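Local coordinates for uncharacterized protein (Pseudomonas aeruginosa, PDB 4O5P) that probably hydrolyses phospholipids as an effector of the type VI secretion system, acting on membranes through an alpha/beta-hydrolase catalytic domain, at residues A[34-38]-A[62-66]; A[111-115]-A[155-160]. One frame throughout, in Å; residues are numbered along the deposited sequence.

Contact 1 (A[34-38]-A[62-66])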
# COMPACT_ATOMS: atom_id res chain seq x y z
N GLN A 34 18.86 20.96 7.69
CA GLN A 34 19.40 19.83 8.45
C GLN A 34 20.16 20.25 9.71
O GLN A 34 20.16 19.51 10.70
CB GLN A 34 20.29 18.98 7.56
CG GLN A 34 19.49 18.25 6.49
CD GLN A 34 20.34 17.88 5.32
OE1 GLN A 34 21.57 17.91 5.40
NE2 GLN A 34 19.71 17.53 4.20
N GLN A 35 20.78 21.43 9.68
CA GLN A 35 21.61 21.89 10.79
C GLN A 35 20.90 22.88 11.72
O GLN A 35 21.56 23.61 12.46
CB GLN A 35 22.88 22.58 10.26
CG GLN A 35 23.75 21.76 9.33
CD GLN A 35 24.86 22.61 8.73
OE1 GLN A 35 24.85 23.84 8.84
NE2 GLN A 35 25.84 21.96 8.10
N SER A 36 19.57 22.91 11.68
CA SER A 36 18.84 23.90 12.47
C SER A 36 18.94 23.65 13.98
O SER A 36 19.13 24.59 14.77
CB SER A 36 17.37 23.99 12.03
OG SER A 36 16.68 22.77 12.24
N ASP A 37 18.84 22.38 14.38
CA ASP A 37 19.02 21.99 15.77
C ASP A 37 20.35 22.47 16.36
O ASP A 37 20.39 23.06 17.44
CB ASP A 37 18.90 20.47 15.91
CG ASP A 37 17.46 20.00 15.91
OD1 ASP A 37 16.64 20.58 16.65
OD2 ASP A 37 17.14 19.04 15.17
N GLU A 38 21.44 22.19 15.63
CA GLU A 38 22.78 22.63 16.01
C GLU A 38 22.85 24.14 16.15
O GLU A 38 23.48 24.65 17.06
CB GLU A 38 23.82 22.17 14.99
CG GLU A 38 24.00 20.67 14.91
CD GLU A 38 25.08 20.27 13.92
OE1 GLU A 38 26.13 20.95 13.89
OE2 GLU A 38 24.88 19.28 13.18
N CYS A 62 27.88 19.22 18.61
CA CYS A 62 26.55 18.62 18.73
C CYS A 62 26.10 18.04 17.40
O CYS A 62 26.71 18.33 16.36
CB CYS A 62 25.55 19.67 19.21
SG CYS A 62 25.99 21.36 18.74
N LYS A 63 25.06 17.20 17.43
CA LYS A 63 24.46 16.69 16.20
C LYS A 63 23.01 16.25 16.40
O LYS A 63 22.66 15.70 17.44
CB LYS A 63 25.28 15.54 15.61
CG LYS A 63 25.35 14.29 16.49
CD LYS A 63 26.25 13.21 15.89
CE LYS A 63 26.16 11.93 16.72
NZ LYS A 63 27.24 10.95 16.43
N ALA A 64 22.16 16.51 15.41
CA ALA A 64 20.84 15.89 15.41
C ALA A 64 20.98 14.52 14.77
O ALA A 64 21.95 14.25 14.06
CB ALA A 64 19.85 16.74 14.66
N ILE A 65 20.02 13.64 15.05
CA ILE A 65 20.00 12.35 14.38
C ILE A 65 18.94 12.43 13.29
O ILE A 65 17.77 12.69 13.57
CB ILE A 65 19.70 11.20 15.36
CG1 ILE A 65 20.65 11.30 16.56
CG2 ILE A 65 19.83 9.83 14.68
CD1 ILE A 65 20.45 10.23 17.57
N HIS A 66 19.36 12.23 12.04
CA HIS A 66 18.45 12.35 10.91
C HIS A 66 18.21 10.96 10.35
O HIS A 66 19.16 10.25 10.02
CB HIS A 66 19.02 13.28 9.83
CG HIS A 66 19.13 14.72 10.24
ND1 HIS A 66 18.11 15.63 10.05
CD2 HIS A 66 20.15 15.42 10.80
CE1 HIS A 66 18.49 16.82 10.48
NE2 HIS A 66 19.73 16.72 10.94
O HOH W 1 28.55 19.91 15.89
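The carbonyl oxygen of Gln34, at the end of helix 24-34, receives the imidazole NE2 of His66 at 2.8 Å. The distance is short, but the N-H...O angle of 125° makes the bond weak and strongly bent. Gln34 O lies at the edge of the ring, near its plane, and also sits 3.2 Å from His66 CE1. At the other nitrogen, ND1 bonds to the hydroxyl of Tyr232; the two contacts limit the rotation of this buried ring, the bond to Tyr232 carrying more of the hold. CG of His66 lies anti to its own carbonyl carbon (chi1 -68°), and the ring reaches across to the turn between the two helices. His66 CE1 also packs on Gln34 CB, 4.1 Å away; the amide of Gln34 leads away to Arg437. The strand is 62-71, which pairs in parallel with 111-116 and with 225-236 in the mixed sheet of the alpha/beta-hydrolase core. Cys62, Ala64 and His66 point toward the helical segment, while Lys63 and Ile65 face the other side of the sheet, where helix 139-162 packs. Asp37 comes down on the Ala64 methyl, OD2 lying 3.6 Å from CB; the same oxygen forms a salt bridge with Arg230 of the adjacent strand. Next along, the extended Glu38 chain lays its carboxylate beside the start of the strand, where its carbon CD, rather than an oxygen, comes nearest to Cys62 O, at 3.5 Å. A water lies between Cys62 O and Glu38 OE1; its bond to OE1 is weak, and its position is doubtful, because 2.5 Å to Cys62 O is too short. The methylene CG of Glu38 meanwhile approaches Cys62 SG at 4.4 Å.

Contact 2 (A[111-115]-A[155-160])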
# COMPACT_ATOMS: atom_id res chain seq x y z
N ILE A 111 23.43 10.52 10.37
CA ILE A 111 22.46 10.24 9.33
C ILE A 111 22.36 8.74 9.09
O ILE A 111 23.37 8.07 8.86
CB ILE A 111 22.82 10.97 8.02
CG1 ILE A 111 22.91 12.47 8.26
CG2 ILE A 111 21.79 10.68 6.94
CD1 ILE A 111 23.30 13.26 7.02
N PHE A 112 21.12 8.22 9.15
CA PHE A 112 20.83 6.79 9.01
C PHE A 112 19.73 6.61 7.96
O PHE A 112 18.89 7.49 7.79
CB PHE A 112 20.30 6.24 10.33
CG PHE A 112 21.29 6.27 11.45
CD1 PHE A 112 21.47 7.43 12.20
CD2 PHE A 112 22.03 5.14 11.76
CE1 PHE A 112 22.41 7.46 13.24
CE2 PHE A 112 22.96 5.16 12.79
CZ PHE A 112 23.15 6.32 13.53
N LYS A 113 19.74 5.47 7.27
CA LYS A 113 18.61 5.13 6.39
C LYS A 113 18.24 3.65 6.52
O LYS A 113 19.10 2.79 6.75
CB LYS A 113 18.87 5.54 4.93
CG LYS A 113 19.75 4.61 4.12
CD LYS A 113 20.07 5.25 2.77
CE LYS A 113 20.78 4.29 1.83
NZ LYS A 113 21.13 4.96 0.52
N TYR A 114 16.94 3.38 6.38
CA TYR A 114 16.42 2.04 6.56
C TYR A 114 15.39 1.74 5.47
O TYR A 114 14.60 2.61 5.10
CB TYR A 114 15.76 1.91 7.93
CG TYR A 114 16.70 2.14 9.09
CD1 TYR A 114 17.50 1.12 9.57
CD2 TYR A 114 16.78 3.38 9.72
CE1 TYR A 114 18.36 1.32 10.65
CE2 TYR A 114 17.63 3.60 10.79
CZ TYR A 114 18.42 2.56 11.25
OH TYR A 114 19.27 2.77 12.31
N TYR A 115 15.42 0.51 4.97
CA TYR A 115 14.48 0.09 3.93
C TYR A 115 13.66 -1.08 4.42
O TYR A 115 14.20 -2.04 4.95
CB TYR A 115 15.21 -0.32 2.65
CG TYR A 115 14.30 -1.01 1.65
CD1 TYR A 115 13.46 -0.27 0.82
CD2 TYR A 115 14.26 -2.40 1.56
CE1 TYR A 115 12.61 -0.90 -0.09
CE2 TYR A 115 13.42 -3.03 0.66
CZ TYR A 115 12.59 -2.28 -0.15
OH TYR A 115 11.77 -2.91 -1.05
N ASP A 155 17.49 1.41 17.12
CA ASP A 155 18.78 1.03 16.55
C ASP A 155 19.65 2.24 16.22
O ASP A 155 20.83 2.26 16.54
CB ASP A 155 18.59 0.18 15.29
CG ASP A 155 19.91 -0.31 14.72
OD1 ASP A 155 20.54 -1.19 15.35
OD2 ASP A 155 20.32 0.15 13.63
N ALA A 156 19.05 3.25 15.59
CA ALA A 156 19.76 4.47 15.25
C ALA A 156 20.32 5.17 16.49
O ALA A 156 21.49 5.58 16.50
CB ALA A 156 18.86 5.42 14.45
N LEU A 157 19.50 5.29 17.54
CA LEU A 157 20.00 5.92 18.77
C LEU A 157 21.09 5.06 19.41
O LEU A 157 22.14 5.57 19.80
CB LEU A 157 18.85 6.15 19.77
CG LEU A 157 19.10 7.11 20.93
CD1 LEU A 157 19.73 8.41 20.44
CD2 LEU A 157 17.80 7.42 21.68
N PHE A 158 20.83 3.76 19.48
CA PHE A 158 21.73 2.77 20.06
C PHE A 158 23.10 2.86 19.41
O PHE A 158 24.11 2.84 20.11
CB PHE A 158 21.14 1.38 19.83
CG PHE A 158 21.79 0.28 20.63
CD1 PHE A 158 21.45 0.10 21.96
CD2 PHE A 158 22.69 -0.59 20.04
CE1 PHE A 158 22.02 -0.92 22.71
CE2 PHE A 158 23.27 -1.62 20.77
CZ PHE A 158 22.94 -1.79 22.11
N TYR A 159 23.14 2.98 18.09
CA TYR A 159 24.42 3.12 17.40
C TYR A 159 25.01 4.48 17.69
O TYR A 159 26.23 4.60 17.84
CB TYR A 159 24.28 2.95 15.89
CG TYR A 159 25.62 2.93 15.16
CD1 TYR A 159 26.23 4.10 14.74
CD2 TYR A 159 26.26 1.72 14.91
CE1 TYR A 159 27.45 4.07 14.09
CE2 TYR A 159 27.47 1.68 14.26
CZ TYR A 159 28.06 2.86 13.85
OH TYR A 159 29.27 2.81 13.20
N THR A 160 24.16 5.50 17.74
CA THR A 160 24.65 6.84 18.00
C THR A 160 25.43 6.88 19.32
O THR A 160 26.52 7.43 19.37
CB THR A 160 23.51 7.86 18.02
OG1 THR A 160 22.87 7.88 16.74
CG2 THR A 160 24.05 9.24 18.32
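The methyl of Ala156 sits over one face of the Phe112 ring, 4.0 Å from its centroid and close to the ring normal, a CH-pi contact almost above the ring centre. The Phe112 CG lies anti to its carbonyl carbon (chi1 -65°), which carries the ring out from the strand to the helix. At the ring's edge CE2 meets Tyr159 CD1 at 4.0 Å, and CZ comes within 3.5 Å of Ala156 O. That carbonyl accepts both the backbone N and, at 2.7 Å, the hydroxyl OG1 of Thr160, which reach it from opposite faces of its plane. OG1 itself lies 3.6 Å from Phe112 CE1. Two residues along the strand, Tyr114 brings its ring edge to the Ala156 methyl, which thus meets the face of one aromatic and the edge of the other, its closest approach to Tyr114 being OH at 3.4 Å. The polar edge follows: Tyr114 OH donates to Asp155 OD2 at 3.1 Å, which accepts with its anti lone pair, ring and carboxylate planes being 76° apart. Asp155 OD1 is held separately by the backbone N of Leu166. A helix running roughly antiparallel to its strand, inclined at 145°, across a sheet face is the alpha/beta layering of the alpha/beta-hydrolase fold.

Overall arrangement
Contact 1 is complete within the first 66 residues, and contact 2 follows along the chain, their centres 14 Å apart. Both rest on one sheet, where strands 62-71 and 111-116 are parallel neighbours; His66 O and Phe112 N, 2.9 Å apart, probably form a hydrogen bond between them. Helices 24-34 and 36-43 meet one face of strand 62-71 in contact 1, and helix 139-162 of contact 2 covers the other, where Ile65 packs on Leu157 and Thr160. The two contacts thus sandwich the sheet. Strand 225-236, on the other side of 62-71, leads to Ser237, probably the nucleophile of a Ser-His-Asp triad.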